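Local structure of apoptosis regulator ced-9 (Caenorhabditis elegans, 1OHU) at residues A[77-80]-A[81-84]; A[127-130]-A[131-134]; A[65-68]-A[69-72]. The protein sequesters the cell-death activator ced-4 as a Bcl-2 family regulator of apoptosis, releasing it once egl-1 binds, so that ced-4 can activate the caspase ced-3. The protein carries 3 engineered substitutions. All coordinates share one frame; numbering follows the deposited sequence.

Contact 1 (A[77-80]-A[81-84]); sequences ISFS and LYQD
Residues 77-84 run from an extended approach straight into helix 79-86, and S78 is the N-cap. Its carbonyl O accepts from Y82 N at 2.9 Å, and F79 O and S80 O repeat the same i to i+4 bond to Q83 N and D84 N. The side chain of S78 adds the capping bond proper: with OG between the backbone N and the carbonyl carbon (chi1 61°), it swings back over the helix start and takes L81 N at 3.2 Å, with an N-H...O angle of 162°, satisfying an amide that the first turn cannot serve. Water joins S80 and D84 one turn apart, lying 3.0 Å from S80 OG and donating to D84 OD2 at 2.8 Å. On another side of the helix, Q83 sends OE1 over one face of the F79 ring, 3.2 Å from F79 CD2 and displaced toward the rim, with ring and amide planes 42° apart. The same ring meets Y82 through CE1, 4.0 Å from Y82 CD2. An alanine at F79 would take away this aromatic surface, and would probably leave the Q83 amide freer to turn and the Y82 ring without its F79 neighbour. Helix 128-144 takes up this side, with L137 against F79, L131 and T135 against Y82, and F138 against Q83, while L81 turns to L71 of helix 44-71 and to V74 in the connecting loop.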
ATOM      1  N   ILE A  77      -8.062   5.232 -15.240  1.00 31.52           N
ATOM      2  CA  ILE A  77      -8.567   5.061 -13.886  1.00 30.42           C
ATOM      3  C   ILE A  77      -8.931   6.389 -13.242  1.00 30.48           C
ATOM      4  O   ILE A  77      -8.146   7.339 -13.265  1.00 32.05           O
ATOM      5  CB  ILE A  77      -7.519   4.362 -12.995  1.00 32.51           C
ATOM      6  CG1 ILE A  77      -7.103   3.038 -13.634  1.00 33.06           C
ATOM      7  CG2 ILE A  77      -8.083   4.137 -11.595  1.00 30.85           C
ATOM      8  CD1 ILE A  77      -5.957   2.367 -12.939  1.00 36.31           C
ATOM      9  N   SER A  78     -10.122   6.456 -12.664  1.00 27.91           N
ATOM     10  CA  SER A  78     -10.562   7.678 -12.008  1.00 27.60           C
ATOM     11  C   SER A  78     -10.573   7.452 -10.501  1.00 26.57           C
ATOM     12  O   SER A  78     -10.603   6.313 -10.035  1.00 24.49           O
ATOM     13  CB  SER A  78     -11.957   8.069 -12.493  1.00 27.94           C
ATOM     14  OG  SER A  78     -12.894   7.053 -12.174  1.00 29.23           O
ATOM     15  N   PHE A  79     -10.543   8.538  -9.744  1.00 26.07           N
ATOM     16  CA  PHE A  79     -10.541   8.442  -8.296  1.00 27.07           C
ATOM     17  C   PHE A  79     -11.821   7.770  -7.816  1.00 27.93           C
ATOM     18  O   PHE A  79     -11.806   6.993  -6.862  1.00 30.25           O
ATOM     19  CB  PHE A  79     -10.405   9.834  -7.679  1.00 26.18           C
ATOM     20  CG  PHE A  79     -10.114   9.818  -6.207  1.00 23.49           C
ATOM     21  CD1 PHE A  79      -9.180   8.931  -5.682  1.00 24.54           C
ATOM     22  CD2 PHE A  79     -10.753  10.703  -5.350  1.00 25.37           C
ATOM     23  CE1 PHE A  79      -8.885   8.922  -4.321  1.00 23.15           C
ATOM     24  CE2 PHE A  79     -10.465  10.705  -3.981  1.00 26.65           C
ATOM     25  CZ  PHE A  79      -9.527   9.810  -3.467  1.00 25.27           C
ATOM     26  N   SER A  80     -12.927   8.066  -8.486  1.00 27.13           N
ATOM     27  CA  SER A  80     -14.205   7.475  -8.119  1.00 27.90           C
ATOM     28  C   SER A  80     -14.152   5.962  -8.295  1.00 26.80           C
ATOM     29  O   SER A  80     -14.466   5.215  -7.374  1.00 26.14           O
ATOM     30  CB  SER A  80     -15.325   8.040  -8.983  1.00 25.47           C
ATOM     31  OG  SER A  80     -16.564   7.472  -8.593  1.00 30.50           O
ATOM     32  N   LEU A  81     -13.767   5.519  -9.488  1.00 26.32           N
ATOM     33  CA  LEU A  81     -13.666   4.093  -9.770  1.00 27.75           C
ATOM     34  C   LEU A  81     -12.714   3.449  -8.754  1.00 27.38           C
ATOM     35  O   LEU A  81     -12.978   2.367  -8.243  1.00 25.53           O
ATOM     36  CB  LEU A  81     -13.140   3.873 -11.184  1.00 27.63           C
ATOM     37  CG  LEU A  81     -13.236   2.470 -11.806  1.00 33.01           C
ATOM     38  CD1 LEU A  81     -12.557   2.502 -13.168  1.00 33.11           C
ATOM     39  CD2 LEU A  81     -12.558   1.428 -10.931  1.00 33.95           C
ATOM     40  N   TYR A  82     -11.603   4.119  -8.472  1.00 28.31           N
ATOM     41  CA  TYR A  82     -10.636   3.601  -7.516  1.00 28.54           C
ATOM     42  C   TYR A  82     -11.321   3.317  -6.179  1.00 30.65           C
ATOM     43  O   TYR A  82     -11.115   2.268  -5.564  1.00 31.37           O
ATOM     44  CB  TYR A  82      -9.497   4.611  -7.315  1.00 27.20           C
ATOM     45  CG  TYR A  82      -8.618   4.288  -6.123  1.00 27.45           C
ATOM     46  CD1 TYR A  82      -7.654   3.277  -6.188  1.00 26.09           C
ATOM     47  CD2 TYR A  82      -8.795   4.950  -4.909  1.00 27.11           C
ATOM     48  CE1 TYR A  82      -6.898   2.938  -5.077  1.00 26.57           C
ATOM     49  CE2 TYR A  82      -8.047   4.616  -3.793  1.00 27.28           C
ATOM     50  CZ  TYR A  82      -7.102   3.611  -3.883  1.00 26.94           C
ATOM     51  OH  TYR A  82      -6.366   3.281  -2.773  1.00 29.44           O
ATOM     52  N   GLN A  83     -12.141   4.259  -5.734  1.00 32.41           N
ATOM     53  CA  GLN A  83     -12.853   4.114  -4.471  1.00 33.21           C
ATOM     54  C   GLN A  83     -13.893   2.992  -4.485  1.00 33.01           C
ATOM     55  O   GLN A  83     -14.128   2.349  -3.462  1.00 31.54           O
ATOM     56  CB  GLN A  83     -13.503   5.446  -4.099  1.00 34.54           C
ATOM     57  CG  GLN A  83     -12.492   6.494  -3.652  1.00 35.56           C
ATOM     58  CD  GLN A  83     -13.128   7.847  -3.396  1.00 36.20           C
ATOM     59  OE1 GLN A  83     -13.022   8.761  -4.212  1.00 38.59           O
ATOM     60  NE2 GLN A  83     -13.801   7.977  -2.265  1.00 36.66           N
ATOM     61  N   ASP A  84     -14.512   2.750  -5.638  1.00 31.78           N
ATOM     62  CA  ASP A  84     -15.504   1.683  -5.741  1.00 30.15           C
ATOM     63  C   ASP A  84     -14.828   0.316  -5.633  1.00 29.84           C
ATOM     64  O   ASP A  84     -15.360  -0.602  -5.002  1.00 27.36           O
ATOM     65  CB  ASP A  84     -16.245   1.728  -7.084  1.00 32.22           C
ATOM     66  CG  ASP A  84     -17.026   3.011  -7.296  1.00 32.95           C
ATOM     67  OD1 ASP A  84     -17.510   3.599  -6.308  1.00 27.85           O
ATOM     68  OD2 ASP A  84     -17.169   3.414  -8.472  1.00 37.91           O
TER
HETATM   69  O   HOH W   1     -17.575   5.362 -10.456  1.00 40.85           O

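Contact 2 (A[127-130]-A[131-134]); sequences QVRN and LFVY
N130 and Y134 meet one turn apart at the start of helix 128-144, where backbone hydrogen bonding sets the frame. L131, F132 and V133 donate in turn to the carbonyls of Q127, V128 and R129, and Y134 N closes the series on N130 O at 2.9 Å, its N-H...O angle of 176° almost linear. Contacts of side chains with carbonyls form a second group. With CG anti to its own carbonyl carbon (chi1 -64°), Y134 folds back along the helix so that N130 O lies over one ring face, 3.2 Å from Y134 CG. F132 presents an edge instead: R129 O lies near the plane of its ring, 3.4 Å from F132 CD1. The same oxygen, R129 O, has the methyl V133 CG2 resting 3.3 Å away. In the all-helical Bcl-2 fold this helix packs beside the central helix 101-118, and V128 and L131 accordingly face A115, M118 and V114, while F132 is covered by V17, V18 and F21 of helix 13-27, within the predicted BH4 motif. The contacts between side chains inside the turn are loose: R129 CG stands 4.3 Å from F132 CD1, and N130 CB is 4.2 Å from Y134 CZ. Polar ends are satisfied elsewhere. At the N-cap position, the Q127 amide is bonded to both P75 and I77, and the Y134 hydroxyl to I77.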
ATOM      1  N   GLN A 127      -0.302   5.449 -15.633  1.00 32.53           N
ATOM      2  CA  GLN A 127      -1.241   5.734 -14.555  1.00 30.83           C
ATOM      3  C   GLN A 127      -0.804   5.237 -13.200  1.00 29.16           C
ATOM      4  O   GLN A 127      -1.561   5.287 -12.233  1.00 24.33           O
ATOM      5  CB  GLN A 127      -2.618   5.202 -14.911  1.00 34.63           C
ATOM      6  CG  GLN A 127      -3.210   5.990 -16.061  1.00 38.25           C
ATOM      7  CD  GLN A 127      -4.563   5.514 -16.429  1.00 36.77           C
ATOM      8  OE1 GLN A 127      -5.521   5.689 -15.675  1.00 38.50           O
ATOM      9  NE2 GLN A 127      -4.666   4.891 -17.592  1.00 40.29           N
ATOM     10  N   VAL A 128       0.436   4.759 -13.135  1.00 25.51           N
ATOM     11  CA  VAL A 128       0.978   4.299 -11.874  1.00 23.39           C
ATOM     12  C   VAL A 128       1.060   5.498 -10.931  1.00 24.21           C
ATOM     13  O   VAL A 128       0.820   5.354  -9.732  1.00 25.37           O
ATOM     14  CB  VAL A 128       2.383   3.698 -12.041  1.00 19.94           C
ATOM     15  CG1 VAL A 128       2.999   3.433 -10.668  1.00 17.81           C
ATOM     16  CG2 VAL A 128       2.300   2.403 -12.844  1.00 18.89           C
ATOM     17  N   ARG A 129       1.390   6.679 -11.467  1.00 24.76           N
ATOM     18  CA  ARG A 129       1.494   7.870 -10.618  1.00 25.66           C
ATOM     19  C   ARG A 129       0.144   8.202 -10.000  1.00 23.35           C
ATOM     20  O   ARG A 129       0.051   8.440  -8.803  1.00 21.79           O
ATOM     21  CB  ARG A 129       2.007   9.093 -11.386  1.00 28.36           C
ATOM     22  CG  ARG A 129       2.304  10.286 -10.447  1.00 33.06           C
ATOM     23  CD  ARG A 129       2.535  11.612 -11.180  1.00 36.78           C
ATOM     24  NE  ARG A 129       2.542  12.757 -10.260  1.00 37.09           N
ATOM     25  CZ  ARG A 129       3.488  12.989  -9.354  1.00 37.81           C
ATOM     26  NH1 ARG A 129       4.516  12.157  -9.243  1.00 36.70           N
ATOM     27  NH2 ARG A 129       3.402  14.043  -8.548  1.00 34.35           N
ATOM     28  N   ASN A 130      -0.901   8.211 -10.817  1.00 24.87           N
ATOM     29  CA  ASN A 130      -2.240   8.488 -10.316  1.00 25.99           C
ATOM     30  C   ASN A 130      -2.632   7.470  -9.247  1.00 23.19           C
ATOM     31  O   ASN A 130      -3.253   7.836  -8.257  1.00 23.52           O
ATOM     32  CB  ASN A 130      -3.253   8.473 -11.467  1.00 28.51           C
ATOM     33  CG  ASN A 130      -3.216   9.750 -12.293  1.00 34.39           C
ATOM     34  OD1 ASN A 130      -3.692   9.786 -13.430  1.00 37.91           O
ATOM     35  ND2 ASN A 130      -2.664  10.813 -11.716  1.00 34.52           N
ATOM     36  N   LEU A 131      -2.259   6.203  -9.446  1.00 20.26           N
ATOM     37  CA  LEU A 131      -2.578   5.148  -8.476  1.00 20.01           C
ATOM     38  C   LEU A 131      -1.913   5.514  -7.158  1.00 17.77           C
ATOM     39  O   LEU A 131      -2.503   5.374  -6.096  1.00 17.47           O
ATOM     40  CB  LEU A 131      -2.035   3.778  -8.928  1.00 19.26           C
ATOM     41  CG  LEU A 131      -2.793   2.473  -8.590  1.00 24.73           C
ATOM     42  CD1 LEU A 131      -1.771   1.337  -8.500  1.00 22.76           C
ATOM     43  CD2 LEU A 131      -3.580   2.572  -7.292  1.00 24.66           C
ATOM     44  N   PHE A 132      -0.666   5.965  -7.244  1.00 17.86           N
ATOM     45  CA  PHE A 132       0.096   6.371  -6.062  1.00 22.01           C
ATOM     46  C   PHE A 132      -0.638   7.489  -5.307  1.00 21.63           C
ATOM     47  O   PHE A 132      -0.830   7.405  -4.095  1.00 23.84           O
ATOM     48  CB  PHE A 132       1.520   6.792  -6.498  1.00 20.13           C
ATOM     49  CG  PHE A 132       2.107   7.931  -5.708  1.00 22.08           C
ATOM     50  CD1 PHE A 132       2.317   9.169  -6.314  1.00 20.56           C
ATOM     51  CD2 PHE A 132       2.404   7.786  -4.356  1.00 22.04           C
ATOM     52  CE1 PHE A 132       2.803  10.251  -5.584  1.00 22.59           C
ATOM     53  CE2 PHE A 132       2.890   8.859  -3.612  1.00 22.55           C
ATOM     54  CZ  PHE A 132       3.089  10.099  -4.228  1.00 24.87           C
ATOM     55  N   VAL A 133      -1.080   8.513  -6.024  1.00 23.11           N
ATOM     56  CA  VAL A 133      -1.797   9.632  -5.404  1.00 23.07           C
ATOM     57  C   VAL A 133      -3.129   9.199  -4.778  1.00 24.25           C
ATOM     58  O   VAL A 133      -3.421   9.530  -3.625  1.00 24.32           O
ATOM     59  CB  VAL A 133      -2.062  10.745  -6.438  1.00 24.66           C
ATOM     60  CG1 VAL A 133      -2.740  11.930  -5.769  1.00 25.69           C
ATOM     61  CG2 VAL A 133      -0.742  11.176  -7.088  1.00 24.05           C
ATOM     62  N   TYR A 134      -3.941   8.466  -5.534  1.00 24.96           N
ATOM     63  CA  TYR A 134      -5.225   8.005  -5.017  1.00 23.81           C
ATOM     64  C   TYR A 134      -4.990   7.274  -3.698  1.00 24.29           C
ATOM     65  O   TYR A 134      -5.629   7.567  -2.690  1.00 23.42           O
ATOM     66  CB  TYR A 134      -5.889   7.033  -5.997  1.00 23.76           C
ATOM     67  CG  TYR A 134      -6.276   7.620  -7.330  1.00 23.44           C
ATOM     68  CD1 TYR A 134      -6.627   6.791  -8.390  1.00 23.09           C
ATOM     69  CD2 TYR A 134      -6.319   9.007  -7.532  1.00 24.18           C
ATOM     70  CE1 TYR A 134      -7.012   7.317  -9.623  1.00 26.80           C
ATOM     71  CE2 TYR A 134      -6.705   9.546  -8.761  1.00 24.93           C
ATOM     72  CZ  TYR A 134      -7.050   8.695  -9.804  1.00 27.07           C
ATOM     73  OH  TYR A 134      -7.427   9.207 -11.033  1.00 25.06           O
TER

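Contact 3 (A[65-68]-A[69-72]); sequences ETFS and EQLL. Engineered in segment 65-68: S68 (natural residue Cys).
The F67 ring and the Q70 amide, three residues apart, run alongside each other and point the same way. Q70 OE1 lies at the edge of the ring, near its plane and 3.5 Å from F67 CD1; ring and amide planes are 44° apart and do not stack. At the other end of the amide, NE2 of Q70 comes within 4.1 Å of T66 CG2, and the stem of the side chain passes close to the backbone, Q70 CG being 3.2 Å from T66 O. This placement follows from CG standing beside the backbone N (chi1 -66°), which lays the extended chain of Q70 back along the preceding turn. Of the carboxylates, E65 is bound through OE1 in a salt bridge to K117, and its OE1 lies 4.7 Å from E69 OE1, a like-charge neighbour whose effect K117 would probably soften. The backbone keeps regular helical bonding: E69 N to E65 O, Q70 N to T66 O and L71 N to F67 O, the last at 2.8 Å. S68 is an engineered residue, a cysteine in the natural protein; its OG reaches back to F64 O and E65 O, which compete for its one proton. L72 is the first residue to leave helical geometry, so this stretch forms the C-terminal end of helix 44-71. F67 reaches F110 of helix 101-118 and V85 of helix 79-86, S68 lies on F113 and K117, and L71 packs on V85 and on I77 in the loop that leads to the next helix.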
ATOM      1  N   GLU A  65      -6.396 -10.413  -7.500  1.00 27.64           N
ATOM      2  CA  GLU A  65      -6.471 -10.558  -8.950  1.00 28.51           C
ATOM      3  C   GLU A  65      -7.781  -9.967  -9.459  1.00 28.34           C
ATOM      4  O   GLU A  65      -7.808  -9.259 -10.473  1.00 29.84           O
ATOM      5  CB  GLU A  65      -6.375 -12.034  -9.360  1.00 27.23           C
ATOM      6  CG  GLU A  65      -4.983 -12.664  -9.232  1.00 31.18           C
ATOM      7  CD  GLU A  65      -3.892 -11.922 -10.016  1.00 32.78           C
ATOM      8  OE1 GLU A  65      -4.205 -11.250 -11.024  1.00 32.64           O
ATOM      9  OE2 GLU A  65      -2.706 -12.023  -9.629  1.00 36.15           O
ATOM     10  N   THR A  66      -8.863 -10.250  -8.737  1.00 26.11           N
ATOM     11  CA  THR A  66     -10.191  -9.758  -9.099  1.00 25.70           C
ATOM     12  C   THR A  66     -10.294  -8.240  -9.053  1.00 25.12           C
ATOM     13  O   THR A  66     -10.725  -7.609 -10.017  1.00 26.02           O
ATOM     14  CB  THR A  66     -11.271 -10.335  -8.165  1.00 25.46           C
ATOM     15  OG1 THR A  66     -11.388 -11.745  -8.393  1.00 25.41           O
ATOM     16  CG2 THR A  66     -12.619  -9.659  -8.413  1.00 19.17           C
ATOM     17  N   PHE A  67      -9.896  -7.658  -7.930  1.00 24.44           N
ATOM     18  CA  PHE A  67      -9.961  -6.213  -7.767  1.00 23.90           C
ATOM     19  C   PHE A  67      -9.128  -5.449  -8.795  1.00 24.08           C
ATOM     20  O   PHE A  67      -9.534  -4.392  -9.265  1.00 22.59           O
ATOM     21  CB  PHE A  67      -9.522  -5.820  -6.351  1.00 24.93           C
ATOM     22  CG  PHE A  67     -10.419  -6.355  -5.255  1.00 27.05           C
ATOM     23  CD1 PHE A  67     -11.784  -6.529  -5.470  1.00 26.54           C
ATOM     24  CD2 PHE A  67      -9.900  -6.654  -3.999  1.00 28.46           C
ATOM     25  CE1 PHE A  67     -12.621  -6.994  -4.454  1.00 30.58           C
ATOM     26  CE2 PHE A  67     -10.726  -7.117  -2.975  1.00 30.39           C
ATOM     27  CZ  PHE A  67     -12.091  -7.288  -3.202  1.00 29.52           C
ATOM     28  N   SER A  68      -7.960  -5.973  -9.147  1.00 23.32           N
ATOM     29  CA  SER A  68      -7.129  -5.273 -10.111  1.00 24.24           C
ATOM     30  C   SER A  68      -7.749  -5.392 -11.501  1.00 24.37           C
ATOM     31  O   SER A  68      -7.630  -4.483 -12.322  1.00 23.03           O
ATOM     32  CB  SER A  68      -5.694  -5.814 -10.086  1.00 25.41           C
ATOM     33  OG  SER A  68      -5.640  -7.167 -10.479  1.00 33.72           O
ATOM     34  N   GLU A  69      -8.429  -6.501 -11.770  1.00 22.61           N
ATOM     35  CA  GLU A  69      -9.075  -6.639 -13.063  1.00 24.01           C
ATOM     36  C   GLU A  69     -10.260  -5.683 -13.108  1.00 23.47           C
ATOM     37  O   GLU A  69     -10.652  -5.230 -14.175  1.00 22.85           O
ATOM     38  CB  GLU A  69      -9.520  -8.084 -13.314  1.00 23.71           C
ATOM     39  CG  GLU A  69      -8.370  -8.997 -13.716  1.00 28.17           C
ATOM     40  CD  GLU A  69      -8.807 -10.414 -14.056  1.00 27.86           C
ATOM     41  OE1 GLU A  69      -8.113 -11.345 -13.618  1.00 30.91           O
ATOM     42  OE2 GLU A  69      -9.824 -10.607 -14.761  1.00 29.11           O
ATOM     43  N   GLN A  70     -10.821  -5.365 -11.942  1.00 23.87           N
ATOM     44  CA  GLN A  70     -11.942  -4.425 -11.872  1.00 24.12           C
ATOM     45  C   GLN A  70     -11.404  -3.014 -12.081  1.00 26.16           C
ATOM     46  O   GLN A  70     -11.953  -2.223 -12.852  1.00 25.16           O
ATOM     47  CB  GLN A  70     -12.628  -4.482 -10.508  1.00 23.86           C
ATOM     48  CG  GLN A  70     -13.325  -5.809 -10.188  1.00 25.10           C
ATOM     49  CD  GLN A  70     -14.101  -5.753  -8.888  1.00 23.99           C
ATOM     50  OE1 GLN A  70     -13.700  -5.071  -7.944  1.00 24.41           O
ATOM     51  NE2 GLN A  70     -15.202  -6.481  -8.825  1.00 21.71           N
ATOM     52  N   LEU A  71     -10.325  -2.707 -11.372  1.00 25.90           N
ATOM     53  CA  LEU A  71      -9.693  -1.399 -11.454  1.00 28.32           C
ATOM     54  C   LEU A  71      -9.188  -1.101 -12.863  1.00 29.77           C
ATOM     55  O   LEU A  71      -9.210   0.045 -13.309  1.00 31.18           O
ATOM     56  CB  LEU A  71      -8.523  -1.325 -10.477  1.00 26.79           C
ATOM     57  CG  LEU A  71      -8.043   0.090 -10.162  1.00 28.73           C
ATOM     58  CD1 LEU A  71      -9.168   0.837  -9.456  1.00 28.02           C
ATOM     59  CD2 LEU A  71      -6.807   0.042  -9.270  1.00 26.12           C
ATOM     60  N   LEU A  72      -8.737  -2.141 -13.560  1.00 31.10           N
ATOM     61  CA  LEU A  72      -8.208  -1.983 -14.906  1.00 33.10           C
ATOM     62  C   LEU A  72      -9.235  -2.219 -16.004  1.00 33.77           C
ATOM     63  O   LEU A  72      -8.878  -2.256 -17.177  1.00 33.06           O
ATOM     64  CB  LEU A  72      -7.022  -2.925 -15.108  1.00 30.99           C
ATOM     65  CG  LEU A  72      -5.955  -2.865 -14.008  1.00 32.23           C
ATOM     66  CD1 LEU A  72      -4.829  -3.826 -14.345  1.00 31.04           C
ATOM     67  CD2 LEU A  72      -5.424  -1.441 -13.862  1.00 31.25           C
TER

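How the contacts relate
Contact 1 lies between the other two and touches both, and all belong to the Bcl-2 helical bundle. Its centre lies about 11 Å from that of contact 2, where I77 N is 2.6 Å from Q127 OE1 and I77 O is 3.0 Å from Y134 OH; both are probable hydrogen bonds that tie the approach to helix 79-86 onto the start of helix 128-144 and its N-cap residue. F79 CD1 also packs on Y134 CD2 at 3.4 Å. Toward contact 3, about 12 Å away between centres, the join is apolar: L81 CD2 meets L71 CD1 at 3.7 Å. Contacts 2 and 3 do not touch, their nearest atoms being about 5 Å apart.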